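Local coordinates for putative methyl-accepting chemotaxis protein (Salmonella enterica subsp. enterica serovar Typhimurium str. LT2, PDB 6DB1) that probably senses a chemical ligand outside the cell, through this N-terminal four-helix ligand-binding domain, and passes the signal on to the chemotaxis machinery, at residues Met21-Leu24 with Ser25-Asn28; Thr36-Ser39 with Arg40-Val44. All coordinates share one frame; numbering follows the deposited sequence. Where two conformers were deposited one is given.

Contact 1 of 2, residues Met21-Leu24 with Ser25-Asn28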
HETATM    1  N   MSE A  21       6.941   8.753   1.304  0.50 27.06           N
HETATM    2  CA  MSE A  21       5.928   7.849   1.879  0.50 28.14           C
HETATM    3  C   MSE A  21       4.859   7.539   0.844  0.50 28.88           C
HETATM    4  O   MSE A  21       4.372   6.429   0.769  0.50 28.42           O
HETATM    5  CB  MSE A  21       5.347   8.451   3.178  0.50 27.88           C
HETATM    6  CG  MSE A  21       4.207   7.609   3.775  0.50 29.45           C
HETATM    7 SE   MSE A  21       3.482   8.463   5.409  0.50 30.99          SE
HETATM    8  CE  MSE A  21       5.098   9.521   5.810  0.50 29.11           C
ATOM      9  N   THR A  22       4.520   8.529   0.020  1.00 30.87           N
ATOM     10  CA  THR A  22       3.513   8.371  -1.027  1.00 31.82           C
ATOM     11  C   THR A  22       4.040   7.474  -2.153  1.00 30.20           C
ATOM     12  O   THR A  22       3.319   6.617  -2.622  1.00 29.86           O
ATOM     13  CB  THR A  22       3.073   9.734  -1.578  1.00 34.85           C
ATOM     14  OG1 THR A  22       2.360  10.400  -0.534  1.00 35.34           O
ATOM     15  CG2 THR A  22       2.200   9.617  -2.810  1.00 36.45           C
ATOM     16  N   VAL A  23       5.291   7.677  -2.577  1.00 30.47           N
ATOM     17  CA  VAL A  23       5.876   6.848  -3.635  1.00 29.92           C
ATOM     18  C   VAL A  23       5.993   5.392  -3.154  1.00 29.27           C
ATOM     19  O   VAL A  23       5.757   4.455  -3.931  1.00 29.88           O
ATOM     20  CB  VAL A  23       7.224   7.419  -4.105  1.00 29.32           C
ATOM     21  CG1 VAL A  23       8.001   6.445  -4.979  1.00 29.32           C
ATOM     22  CG2 VAL A  23       7.018   8.737  -4.827  1.00 31.57           C
ATOM     23  N   LEU A  24       6.356   5.198  -1.893  1.00 29.22           N
ATOM     24  CA  LEU A  24       6.468   3.856  -1.323  1.00 29.58           C
ATOM     25  C   LEU A  24       5.082   3.184  -1.292  1.00 29.22           C
ATOM     26  O   LEU A  24       4.954   2.009  -1.622  1.00 28.39           O
ATOM     27  CB  LEU A  24       7.091   3.960   0.077  1.00 30.69           C
ATOM     28  CG  LEU A  24       7.236   2.649   0.858  1.00 33.05           C
ATOM     29  CD1 LEU A  24       8.080   1.628   0.105  1.00 32.75           C
ATOM     30  CD2 LEU A  24       7.827   2.909   2.244  1.00 35.51           C
ATOM     31  N   SER A  25       4.042   3.905  -0.885  1.00 30.04           N
ATOM     32  CA  SER A  25       2.680   3.327  -0.853  1.00 31.22           C
ATOM     33  C   SER A  25       2.198   2.975  -2.261  1.00 31.42           C
ATOM     34  O   SER A  25       1.552   1.964  -2.469  1.00 31.82           O
ATOM     35  CB  SER A  25       1.706   4.255  -0.201  1.00 32.35           C
ATOM     36  OG  SER A  25       1.966   4.348   1.178  1.00 33.16           O
ATOM     37  N   GLN A  26       2.505   3.845  -3.208  1.00 32.89           N
ATOM     38  CA  GLN A  26       2.133   3.625  -4.579  1.00 34.64           C
ATOM     39  C   GLN A  26       2.855   2.378  -5.095  1.00 35.18           C
ATOM     40  O   GLN A  26       2.255   1.583  -5.819  1.00 36.30           O
ATOM     41  CB  GLN A  26       2.446   4.858  -5.421  1.00 35.13           C
ATOM     42  CG  GLN A  26       1.490   6.016  -5.186  1.00 37.76           C
ATOM     43  CD  GLN A  26       1.983   7.304  -5.806  1.00 40.68           C
ATOM     44  OE1 GLN A  26       3.177   7.496  -6.057  1.00 40.20           O
ATOM     45  NE2 GLN A  26       1.060   8.224  -6.024  1.00 42.98           N
ATOM     46  N   GLY A  27       4.133   2.215  -4.729  1.00 32.62           N
ATOM     47  CA  GLY A  27       4.878   1.048  -5.143  1.00 31.98           C
ATOM     48  C   GLY A  27       4.242  -0.228  -4.607  1.00 34.28           C
ATOM     49  O   GLY A  27       4.151  -1.236  -5.301  1.00 35.73           O
ATOM     50  N   ASN A  28       3.809  -0.166  -3.360  1.00 34.23           N
ATOM     51  CA  ASN A  28       3.193  -1.299  -2.649  1.00 36.69           C
ATOM     52  C   ASN A  28       1.836  -1.628  -3.282  1.00 39.14           C
ATOM     53  O   ASN A  28       1.485  -2.790  -3.502  1.00 41.54           O
ATOM     54  CB  ASN A  28       3.060  -0.951  -1.168  1.00 37.26           C
ATOM     55  CG  ASN A  28       3.085  -2.153  -0.256  1.00 40.57           C
ATOM     56  OD1 ASN A  28       2.756  -3.262  -0.661  1.00 45.67           O
ATOM     57  ND2 ASN A  28       3.500  -1.937   0.977  1.00 40.80           N
TER
HETATM   58  O   HOH W   1       1.399   6.851   1.687  1.00 37.03           O
HETATM   59  O   HOH W   2       4.568   4.479   2.621  1.00 48.17           O
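Met21-Leu24 and Ser25-Asn28 are consecutive turns of one alpha helix, joined by four i to i+4 hydrogen bonds: Ser25 N to Met21 O (3.0 Å), Gln26 N to Thr22 O, Gly27 N to Val23 O and Asn28 N to Leu24 O.

Two side-chain pairs bridge the turns. In the first, the methyl CG2 of Thr22 lies 3.7 Å from NE2 of Gln26, the two side chains crossing at a slant. A chi1 of -74° sets the Gln26 CG beside its own backbone N and brings it 3.2 Å from Thr22 O, near the oxygen end of that carbonyl; the extended chain then takes the amide to the Thr22 methyl. Threonine suits this place because its two branches divide the work: the methyl packs on the glutamine, while OG1 bonds to Val18 O one turn earlier. The glutamine carbonyl OE1 is in turn taken by Lys66.

In the second pair, Ser25 places OG 3.2 Å from Met21 O, and two waters bridge the two residues. One lies 2.7 Å from Met21 O, to which it donates, and 3.0 Å from Ser25 OG; the other is 2.6 Å from Ser25 OG but gives Met21 O a weak bond. The serine hydroxyl offers both waters a polar partner at a buried site.

The surroundings differ from side to side. Leu24 packs on Val86 and Trp90 of helix 80-105 and on Phe128 and Phe135 of helix 110-144, which Met21, modelled as selenomethionine, also meets; Val23 faces helix 54-73. Met21, Ser25, Gln26 and Asn28 pack against the second subunit, whose Ser25 OG makes a weak hydrogen bond with Thr22 OG1, so this stretch of helix 13-46 belongs to both the bundle core and the dimer interface.

Contact 2 of 2, residues Thr36-Ser39 with Arg40-Val44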
ATOM      1  N   THR A  36      -2.667  -9.634  -8.305  1.00 63.48           N
ATOM      2  CA  THR A  36      -4.057  -9.942  -8.604  1.00 65.80           C
ATOM      3  C   THR A  36      -4.295  -9.922 -10.118  1.00 66.33           C
ATOM      4  O   THR A  36      -4.934 -10.829 -10.666  1.00 69.81           O
ATOM      5  CB  THR A  36      -5.017  -8.975  -7.906  1.00 68.51           C
ATOM      6  OG1 THR A  36      -4.853  -7.677  -8.475  1.00 68.63           O
ATOM      7  CG2 THR A  36      -4.807  -8.908  -6.410  1.00 69.04           C
ATOM      8  N   ARG A  37      -3.763  -8.889 -10.767  0.50 62.81           N
ATOM      9  CA  ARG A  37      -3.878  -8.701 -12.209  0.50 62.96           C
ATOM     10  C   ARG A  37      -3.467  -9.999 -12.921  0.50 65.29           C
ATOM     11  O   ARG A  37      -4.242 -10.594 -13.693  0.50 66.46           O
ATOM     12  CB  ARG A  37      -2.954  -7.560 -12.653  0.50 59.89           C
ATOM     13  CG  ARG A  37      -3.013  -6.312 -11.779  0.50 56.70           C
ATOM     14  CD  ARG A  37      -3.949  -5.189 -12.191  0.50 56.92           C
ATOM     15  NE  ARG A  37      -3.391  -4.377 -13.269  0.50 55.55           N
ATOM     16  CZ  ARG A  37      -3.853  -3.183 -13.634  0.50 55.27           C
ATOM     17  NH1 ARG A  37      -3.299  -2.538 -14.648  0.50 54.10           N
ATOM     18  NH2 ARG A  37      -4.862  -2.636 -12.981  0.50 57.63           N
ATOM     19  N   LEU A  38      -2.253 -10.445 -12.598  1.00 65.28           N
ATOM     20  CA  LEU A  38      -1.614 -11.628 -13.223  1.00 65.90           C
ATOM     21  C   LEU A  38      -2.410 -12.911 -12.944  1.00 67.39           C
ATOM     22  O   LEU A  38      -2.492 -13.801 -13.812  1.00 66.89           O
ATOM     23  CB  LEU A  38      -0.183 -11.774 -12.696  1.00 65.99           C
ATOM     24  CG  LEU A  38       0.620 -12.923 -13.308  1.00 67.27           C
ATOM     25  CD1 LEU A  38       0.573 -12.855 -14.828  1.00 66.34           C
ATOM     26  CD2 LEU A  38       2.062 -12.922 -12.813  1.00 67.41           C
ATOM     27  N   SER A  39      -2.944 -13.021 -11.735  1.00 68.07           N
ATOM     28  CA  SER A  39      -3.711 -14.197 -11.349  1.00 69.65           C
ATOM     29  C   SER A  39      -4.977 -14.321 -12.216  1.00 70.59           C
ATOM     30  O   SER A  39      -5.286 -15.412 -12.714  1.00 68.40           O
ATOM     31  CB  SER A  39      -4.030 -14.154  -9.877  1.00 71.43           C
ATOM     32  OG  SER A  39      -4.849 -15.247  -9.502  1.00 72.91           O
ATOM     33  N   ARG A  40      -5.698 -13.214 -12.428  1.00 71.09           N
ATOM     34  CA  ARG A  40      -6.919 -13.262 -13.242  1.00 74.09           C
ATOM     35  C   ARG A  40      -6.573 -13.638 -14.690  1.00 73.11           C
ATOM     36  O   ARG A  40      -7.315 -14.405 -15.337  1.00 71.37           O
ATOM     37  CB  ARG A  40      -7.679 -11.935 -13.193  1.00 77.13           C
ATOM     38  CG  ARG A  40      -8.132 -11.526 -11.798  1.00 80.45           C
ATOM     39  CD  ARG A  40      -9.149 -10.402 -11.845  1.00 84.01           C
ATOM     40  NE  ARG A  40      -8.730  -9.322 -12.731  1.00 84.27           N
ATOM     41  CZ  ARG A  40      -7.923  -8.324 -12.387  1.00 83.84           C
ATOM     42  NH1 ARG A  40      -7.423  -8.263 -11.165  1.00 86.37           N
ATOM     43  NH2 ARG A  40      -7.620  -7.386 -13.269  1.00 81.35           N
ATOM     44  N   ALA A  41      -5.456 -13.114 -15.200  1.00 70.09           N
ATOM     45  CA  ALA A  41      -5.037 -13.447 -16.572  1.00 70.31           C
ATOM     46  C   ALA A  41      -4.737 -14.956 -16.678  1.00 72.01           C
ATOM     47  O   ALA A  41      -5.037 -15.583 -17.702  1.00 69.68           O
ATOM     48  CB  ALA A  41      -3.849 -12.608 -16.977  1.00 67.35           C
HETATM   49  N   MSE A  42      -4.179 -15.539 -15.609  1.00 72.86           N
HETATM   50  CA  MSE A  42      -3.830 -16.981 -15.589  1.00 76.13           C
HETATM   51  C   MSE A  42      -5.018 -17.897 -15.425  1.00 77.53           C
HETATM   52  O   MSE A  42      -5.014 -19.023 -15.927  1.00 77.08           O
HETATM   53  CB  MSE A  42      -2.783 -17.248 -14.514  1.00 77.00           C
HETATM   54  CG  MSE A  42      -1.475 -16.606 -14.961  1.00 78.35           C
HETATM   55 SE   MSE A  42      -0.489 -17.850 -16.117  1.00 85.87          SE
HETATM   56  CE  MSE A  42      -0.646 -16.838 -17.791  1.00 79.42           C
ATOM     57  N   ASP A  43      -6.044 -17.456 -14.707  1.00 78.34           N
ATOM     58  CA  ASP A  43      -7.244 -18.270 -14.580  1.00 79.95           C
ATOM     59  C   ASP A  43      -7.820 -18.469 -15.982  1.00 80.86           C
ATOM     60  O   ASP A  43      -8.230 -19.568 -16.332  1.00 83.79           O
ATOM     61  CB  ASP A  43      -8.258 -17.604 -13.659  1.00 82.19           C
ATOM     62  CG  ASP A  43      -7.804 -17.583 -12.209  1.00 82.32           C
ATOM     63  OD1 ASP A  43      -6.722 -18.132 -11.916  1.00 82.98           O
ATOM     64  OD2 ASP A  43      -8.541 -17.039 -11.360  1.00 84.42           O
ATOM     65  N   VAL A  44      -7.818 -17.393 -16.772  1.00 81.40           N
ATOM     66  CA  VAL A  44      -8.294 -17.385 -18.174  1.00 84.68           C
ATOM     67  C   VAL A  44      -7.421 -18.334 -19.009  1.00 86.41           C
ATOM     68  O   VAL A  44      -7.939 -19.097 -19.830  1.00 91.21           O
ATOM     69  CB  VAL A  44      -8.281 -15.959 -18.774  1.00 84.32           C
ATOM     70  CG1 VAL A  44      -8.493 -15.955 -20.283  1.00 84.53           C
ATOM     71  CG2 VAL A  44      -9.284 -15.039 -18.093  1.00 85.70           C
TER
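Thr36-Ser39 and Arg40-Val44 form successive turns of an alpha helix, with Arg40, Ala41, Met42 and Asp43 each donating a backbone N-H to the carbonyl four residues back, from Arg40 N to Thr36 O (3.1 Å) through Asp43 N to Ser39 O (3.0 Å). They lie near the C-terminal end of helix 13-46, in the four-helix bundle that makes up the domain.

The outer side is polar. Arg40 and Thr36 lie side by side and point the same way: the arginine chain bends at chi3 (-47°), which folds the guanidinium back over the preceding turn. Its NH1 reaches 3.6 Å from Thr36 O and 3.8 Å from Thr36 OG1, a loose approach. That hydroxyl bonds instead to Arg33 O, three residues back. A long, flexible arginine suits an exposed place like this, since its aliphatic part can lie along the helix while the charge stays near solvent. Arg37 leads elsewhere: in the conformer given, its NH1 bonds to Pro55 O, a link to the start of helix 54-73 that may not be permanent.

Toward the bundle the character is apolar. Leu38 CD1 and Met42 CG meet 4.3 Å apart, one turn from each other, and both residues rest on Ala105 of helix 80-105 and Trp113 of helix 110-144. Leucine and methionine, the latter modelled as selenomethionine, are both apolar, as suits a buried side lined by an alanine and a tryptophan. Ala41, also buried, brings its CB 3.6 Å from Leu38 O.

On the exposed side, Asp43 (chi1 -69°) turns its carboxylate back toward Ser39. Two acceptors face each other there without a bond, Asp43 OD1 standing 3.2 Å from Ser39 O.

From the N terminus the chain enters helix 13-46, and both contacts lie along this one helix in series: contact 1 is complete before contact 2 begins. Each joins adjoining turns, so neither closes a loop, and they do not nest or cross. Their centres are 23 Å apart, with about 9 Å between nearest atoms, and residues 29-35 carry the helix from one to the other. Both set apolar residues against helices 80-105 and 110-144, and both reach helix 54-73, contact 1 by packing and contact 2 by a polar link that may not be permanent. Contact 1 also meets the second subunit, whereas contact 2 touches no other chain of the assembly.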